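Local coordinates for monoamine oxidase regulatory protein, putative (Archaeoglobus fulgidus, PDB 1Q6W), which is of unknown function but has a MaoC-like hot dog fold, so it probably acts on acyl thioesters as a hydratase or dehydratase, at residues I13-I18 and G130-K135; T34-F39 and P64-M69. All blocks are in the same frame, centred on the assembly; numbering follows the deposited sequence.

How the contacts relate
Contact 1 and contact 2 lie on opposite sides of the chain's centre, with their centres 31 Å apart and their nearest atoms about 14 Å apart, so they do not touch. Along the chain the order is 13-18, 34-39, 64-69, 130-135: both halves of contact 2 come between the two halves of contact 1. Contact 1 packs the N-terminal loop on strand 129-139 of the five-stranded antiparallel sheet. Contact 2 joins helix 33-43 to the loop that leads into helix 68-84 and to its first turn. They lie at opposite ends of a single MaoC-like hot dog domain, contact 1 on the sheet and contact 2 among the helices near the second subunit.

Contact 1 (I13-I18 and G130-K135); sequences IYFESI and GVVTYK
Phe15 lays the face of its ring on the backbone of Gly130, fastening the N-terminal loop to strand 129-139, the middle strand of the antiparallel sheet in this hot dog fold. Gly130 CA sits 3.6 Å from the centroid of the Phe15 ring and only 9° off the ring normal, a CH-pi contact almost directly over the centre. Having no side chain, Gly130 lets the ring come straight down on the main chain. The ring's edge is used as well: Phe15 CE1 is 3.6 Å from Val131 O, near the ring plane, and equally 3.6 Å from Val132 CG2, the Phe15 and Val132 side chains running past one another with opposite headings. What sends the ring out to the strand is the first torsion of Phe15, which sets CG opposite the backbone N (chi1 -173°).

Val132 divides its two methyls between two neighbours. CG2 goes to Phe15, while CG1 meets Ile18 CG2 at 3.9 Å. That same methyl, Ile18 CG2, looks more loosely toward Tyr134 OH, 4.4 Å away. No hydrogen bond crosses between the segments; the join is made by van der Waals and CH-pi packing.

One shell out, the flanking strands hold the partners in place. Lys122 of strand 112-126 donates to the carbonyl oxygens of Phe15 and Ile18 and makes a cation-pi contact with the Phe15 ring. Ile155 of strand 145-156 packs against both Ile18 and Val132. The loop itself folds into a compact turn that brings Phe15 and Ile18 to the same strand: Ser17 N donates to Tyr14 O at 2.9 Å, and Ile18 N reaches Phe15 O at 3.2 Å.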
loop_
_atom_site.group_PDB
_atom_site.type_symbol
_atom_site.label_atom_id
_atom_site.label_comp_id
_atom_site.label_asym_id
_atom_site.label_seq_id
_atom_site.Cartn_x
_atom_site.Cartn_y
_atom_site.Cartn_z
ATOM N N ILE A 13 19.187 16.202 -1.243
ATOM C CA ILE A 13 18.283 17.169 -0.644
ATOM C C ILE A 13 18.162 16.856 0.830
ATOM O O ILE A 13 17.855 15.734 1.205
ATOM C CB ILE A 13 16.868 17.107 -1.257
ATOM C CG1 ILE A 13 16.434 15.648 -1.411
ATOM C CG2 ILE A 13 16.836 17.873 -2.563
ATOM C CD1 ILE A 13 14.996 15.486 -1.858
ATOM N N TYR A 14 18.411 17.852 1.666
ATOM C CA TYR A 14 18.305 17.651 3.100
ATOM C C TYR A 14 16.985 18.218 3.631
ATOM O O TYR A 14 16.271 18.924 2.923
ATOM C CB TYR A 14 19.501 18.294 3.802
ATOM C CG TYR A 14 20.828 17.751 3.330
ATOM C CD1 TYR A 14 21.475 18.294 2.222
ATOM C CD2 TYR A 14 21.426 16.672 3.977
ATOM C CE1 TYR A 14 22.690 17.773 1.772
ATOM C CE2 TYR A 14 22.631 16.146 3.537
ATOM C CZ TYR A 14 23.261 16.702 2.435
ATOM O OH TYR A 14 24.468 16.193 2.014
ATOM N N PHE A 15 16.671 17.892 4.877
ATOM C CA PHE A 15 15.443 18.346 5.511
ATOM C C PHE A 15 15.159 19.834 5.303
ATOM O O PHE A 15 14.046 20.218 4.937
ATOM C CB PHE A 15 15.498 18.031 7.003
ATOM C CG PHE A 15 14.217 18.310 7.731
ATOM C CD1 PHE A 15 13.034 17.695 7.345
ATOM C CD2 PHE A 15 14.193 19.174 8.816
ATOM C CE1 PHE A 15 11.851 17.936 8.027
ATOM C CE2 PHE A 15 13.016 19.417 9.499
ATOM C CZ PHE A 15 11.842 18.795 9.103
ATOM N N GLU A 16 16.169 20.667 5.530
ATOM C CA GLU A 16 16.029 22.114 5.394
ATOM C C GLU A 16 15.757 22.590 3.975
ATOM O O GLU A 16 15.212 23.671 3.782
ATOM C CB GLU A 16 17.272 22.827 5.951
ATOM C CG GLU A 16 18.528 21.970 6.038
ATOM C CD GLU A 16 18.547 21.056 7.259
ATOM O OE1 GLU A 16 17.680 20.170 7.369
ATOM O OE2 GLU A 16 19.433 21.222 8.119
ATOM N N SER A 17 16.136 21.787 2.986
ATOM C CA SER A 17 15.920 22.138 1.580
ATOM C C SER A 17 14.458 21.961 1.170
ATOM O O SER A 17 13.971 22.647 0.275
ATOM C CB SER A 17 16.786 21.269 0.669
ATOM O OG SER A 17 18.159 21.447 0.945
ATOM N N ILE A 18 13.764 21.032 1.826
ATOM C CA ILE A 18 12.363 20.756 1.521
ATOM C C ILE A 18 11.462 21.820 2.127
ATOM O O ILE A 18 11.488 22.048 3.344
ATOM C CB ILE A 18 11.917 19.384 2.085
ATOM C CG1 ILE A 18 12.940 18.300 1.744
ATOM C CG2 ILE A 18 10.559 19.010 1.516
ATOM C CD1 ILE A 18 13.156 18.095 0.273
ATOM N N GLY A 130 14.620 15.110 10.160
ATOM C CA GLY A 130 13.264 15.568 10.404
ATOM C C GLY A 130 12.308 14.797 9.510
ATOM O O GLY A 130 12.738 14.199 8.525
ATOM N N VAL A 131 11.023 14.782 9.846
ATOM C CA VAL A 131 10.070 14.069 9.009
ATOM C C VAL A 131 9.285 15.032 8.127
ATOM O O VAL A 131 8.837 16.091 8.573
ATOM C CB VAL A 131 9.073 13.226 9.840
ATOM C CG1 VAL A 131 9.819 12.205 10.669
ATOM C CG2 VAL A 131 8.255 14.119 10.725
ATOM N N VAL A 132 9.141 14.661 6.861
ATOM C CA VAL A 132 8.404 15.464 5.905
ATOM C C VAL A 132 7.139 14.704 5.564
ATOM O O VAL A 132 7.173 13.489 5.354
ATOM C CB VAL A 132 9.240 15.693 4.625
ATOM C CG1 VAL A 132 8.440 16.499 3.597
ATOM C CG2 VAL A 132 10.541 16.406 4.993
ATOM N N THR A 133 6.018 15.409 5.533
ATOM C CA THR A 133 4.751 14.776 5.195
ATOM C C THR A 133 4.244 15.252 3.834
ATOM O O THR A 133 4.228 16.453 3.550
ATOM C CB THR A 133 3.687 15.070 6.259
ATOM O OG1 THR A 133 4.092 14.467 7.491
ATOM C CG2 THR A 133 2.313 14.513 5.824
ATOM N N TYR A 134 3.822 14.305 3.003
ATOM C CA TYR A 134 3.343 14.628 1.669
ATOM C C TYR A 134 1.885 14.291 1.496
ATOM O O TYR A 134 1.379 13.348 2.100
ATOM C CB TYR A 134 4.144 13.860 0.607
ATOM C CG TYR A 134 5.633 14.097 0.646
ATOM C CD1 TYR A 134 6.437 13.492 1.618
ATOM C CD2 TYR A 134 6.253 14.926 -0.300
ATOM C CE1 TYR A 134 7.825 13.711 1.642
ATOM C CE2 TYR A 134 7.620 15.150 -0.285
ATOM C CZ TYR A 134 8.404 14.544 0.683
ATOM O OH TYR A 134 9.772 14.779 0.679
ATOM N N LYS A 135 1.211 15.061 0.659
ATOM C CA LYS A 135 -0.183 14.800 0.360
ATOM C C LYS A 135 -0.169 14.186 -1.033
ATOM O O LYS A 135 0.326 14.794 -1.979
ATOM C CB LYS A 135 -0.998 16.093 0.349
ATOM C CG LYS A 135 -2.484 15.862 0.191
ATOM C CD LYS A 135 -3.247 17.182 0.167
ATOM C CE LYS A 135 -4.760 16.966 0.267
ATOM N NZ LYS A 135 -5.308 16.138 -0.848
#

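Contact 2 (T34-F39 and P64-M69)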
loop_
_atom_site.group_PDB
_atom_site.type_symbol
_atom_site.label_atom_id
_atom_site.label_comp_id
_atom_site.label_asym_id
_atom_site.label_seq_id
_atom_site.Cartn_x
_atom_site.Cartn_y
_atom_site.Cartn_z
ATOM N N THR A 34 -2.535 -6.721 -17.388
ATOM C CA THR A 34 -1.230 -7.219 -16.964
ATOM C C THR A 34 -0.852 -6.652 -15.586
ATOM O O THR A 34 -0.289 -7.362 -14.735
ATOM C CB THR A 34 -0.139 -6.845 -18.007
ATOM O OG1 THR A 34 -0.431 -7.506 -19.243
ATOM C CG2 THR A 34 1.260 -7.279 -17.534
ATOM N N ASP A 35 -1.154 -5.371 -15.386
ATOM C CA ASP A 35 -0.896 -4.696 -14.116
ATOM C C ASP A 35 -1.674 -5.384 -12.999
ATOM O O ASP A 35 -1.102 -5.739 -11.955
ATOM C CB ASP A 35 -1.332 -3.223 -14.182
ATOM C CG ASP A 35 -0.293 -2.324 -14.822
ATOM O OD1 ASP A 35 -0.683 -1.331 -15.486
ATOM O OD2 ASP A 35 0.922 -2.595 -14.655
ATOM N N ILE A 36 -2.978 -5.559 -13.225
ATOM C CA ILE A 36 -3.857 -6.189 -12.240
ATOM C C ILE A 36 -3.377 -7.595 -11.913
ATOM O O ILE A 36 -3.221 -7.950 -10.740
ATOM C CB ILE A 36 -5.326 -6.329 -12.746
ATOM C CG1 ILE A 36 -5.866 -5.003 -13.271
ATOM C CG2 ILE A 36 -6.205 -6.816 -11.630
ATOM C CD1 ILE A 36 -5.993 -3.971 -12.258
ATOM N N TRP A 37 -3.161 -8.401 -12.952
ATOM C CA TRP A 37 -2.705 -9.766 -12.744
ATOM C C TRP A 37 -1.340 -9.868 -12.052
ATOM O O TRP A 37 -1.124 -10.718 -11.191
ATOM C CB TRP A 37 -2.705 -10.532 -14.068
ATOM C CG TRP A 37 -3.947 -11.372 -14.187
ATOM C CD1 TRP A 37 -4.034 -12.731 -14.038
ATOM C CD2 TRP A 37 -5.295 -10.899 -14.303
ATOM N NE1 TRP A 37 -5.349 -13.122 -14.042
ATOM C CE2 TRP A 37 -6.143 -12.021 -14.196
ATOM C CE3 TRP A 37 -5.867 -9.631 -14.483
ATOM C CZ2 TRP A 37 -7.536 -11.919 -14.256
ATOM C CZ3 TRP A 37 -7.249 -9.528 -14.542
ATOM C CH2 TRP A 37 -8.074 -10.671 -14.426
ATOM N N THR A 38 -0.418 -8.995 -12.410
ATOM C CA THR A 38 0.875 -9.029 -11.772
ATOM C C THR A 38 0.715 -8.798 -10.272
ATOM O O THR A 38 1.322 -9.497 -9.443
ATOM C CB THR A 38 1.804 -7.956 -12.364
ATOM O OG1 THR A 38 2.072 -8.277 -13.738
ATOM C CG2 THR A 38 3.100 -7.884 -11.592
ATOM N N PHE A 39 -0.098 -7.808 -9.917
ATOM C CA PHE A 39 -0.289 -7.509 -8.509
ATOM C C PHE A 39 -0.933 -8.705 -7.818
ATOM O O PHE A 39 -0.546 -9.071 -6.711
ATOM C CB PHE A 39 -1.151 -6.272 -8.330
ATOM C CG PHE A 39 -1.127 -5.734 -6.940
ATOM C CD1 PHE A 39 -0.029 -5.016 -6.483
ATOM C CD2 PHE A 39 -2.186 -5.975 -6.064
ATOM C CE1 PHE A 39 0.012 -4.552 -5.176
ATOM C CE2 PHE A 39 -2.149 -5.511 -4.758
ATOM C CZ PHE A 39 -1.054 -4.804 -4.316
ATOM N N PRO A 64 -14.553 -5.366 -14.030
ATOM C CA PRO A 64 -13.557 -5.601 -12.980
ATOM C C PRO A 64 -12.768 -4.321 -12.800
ATOM O O PRO A 64 -12.705 -3.521 -13.726
ATOM C CB PRO A 64 -12.727 -6.755 -13.540
ATOM C CG PRO A 64 -12.894 -6.634 -15.008
ATOM C CD PRO A 64 -14.328 -6.239 -15.192
ATOM N N ILE A 65 -12.194 -4.116 -11.614
ATOM C CA ILE A 65 -11.420 -2.907 -11.326
ATOM C C ILE A 65 -10.049 -3.198 -10.698
ATOM O O ILE A 65 -9.801 -4.280 -10.155
ATOM C CB ILE A 65 -12.189 -1.957 -10.367
ATOM C CG1 ILE A 65 -12.392 -2.618 -8.997
ATOM C CG2 ILE A 65 -13.526 -1.601 -10.950
ATOM C CD1 ILE A 65 -13.008 -1.668 -7.935
ATOM N N ALA A 66 -9.162 -2.209 -10.756
ATOM C CA ALA A 66 -7.831 -2.372 -10.198
ATOM C C ALA A 66 -7.862 -2.433 -8.684
ATOM O O ALA A 66 -8.777 -1.918 -8.067
ATOM C CB ALA A 66 -6.938 -1.226 -10.649
ATOM N N GLN A 67 -6.860 -3.066 -8.089
ATOM C CA GLN A 67 -6.795 -3.155 -6.649
ATOM C C GLN A 67 -6.376 -1.796 -6.117
ATOM O O GLN A 67 -5.537 -1.131 -6.716
ATOM C CB GLN A 67 -5.782 -4.212 -6.213
ATOM C CG GLN A 67 -6.051 -5.590 -6.773
ATOM C CD GLN A 67 -5.333 -5.842 -8.107
ATOM O OE1 GLN A 67 -5.245 -4.940 -8.959
ATOM N NE2 GLN A 67 -4.837 -7.075 -8.300
ATOM N N GLY A 68 -6.955 -1.376 -4.994
ATOM C CA GLY A 68 -6.580 -0.098 -4.416
ATOM C C GLY A 68 -5.109 -0.065 -4.056
ATOM O O GLY A 68 -4.456 0.952 -4.273
HETATM N N MSE A 69 -4.588 -1.162 -3.494
HETATM C CA MSE A 69 -3.166 -1.228 -3.157
HETATM C C MSE A 69 -2.300 -1.083 -4.410
HETATM O O MSE A 69 -1.187 -0.558 -4.333
HETATM C CB MSE A 69 -2.832 -2.545 -2.462
HETATM C CG MSE A 69 -3.222 -2.577 -0.995
HETATM SE SE MSE A 69 -2.438 -1.136 0.000
HETATM C CE MSE A 69 -0.611 -1.762 0.081
#
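The polar link between helix 33-43 and residues 64-69 is a hydrogen bond from Gln67 NE2 to Ile36 O, 3.1 Å long. It is nearly straight, with an N-H...O angle of 171°, and the oxygen lies in the amide plane of Gln67; seen from Ile36, the nitrogen stands tilted 26° from the carbonyl plane. Gln67 occupies the N-cap position of helix 68-84, and a bend in the middle of its side chain (chi2 91°) turns the amide to helix 33-43. The bond fixes how the amide is turned: NE2 faces the carbonyl, and OE1 lies 3.4 Å from Ile36 CG2.

Around the amide the contacts are van der Waals. Phe39 offers Gln67 the edge of its ring, CD2 being 3.6 Å from NE2, with ring and amide planes steeply inclined. The far end of the same ring meets selenomethionine Met69, where Phe39 CZ is 3.4 Å from Met69 CB. Ile36 CD1, meanwhile, packs on Ala66. Gln67 thus sits against Ile36 and Phe39, two residues about one helical turn apart.

Helix 68-84 is the long helix around which the sheet of a hot dog fold wraps, and helix 33-43 is set against its N-terminal end. There Leu70 touches both Ile36 and Phe39, while His50 of helix 48-51 packs on Ile36 and Gln67. At the dimer interface, Phe39 packs on Ser73 of the second subunit and Met69 on Met69 of that subunit, placing this junction between helix 33-43 and the turn leading into helix 68-84 where the two hot dog domains meet.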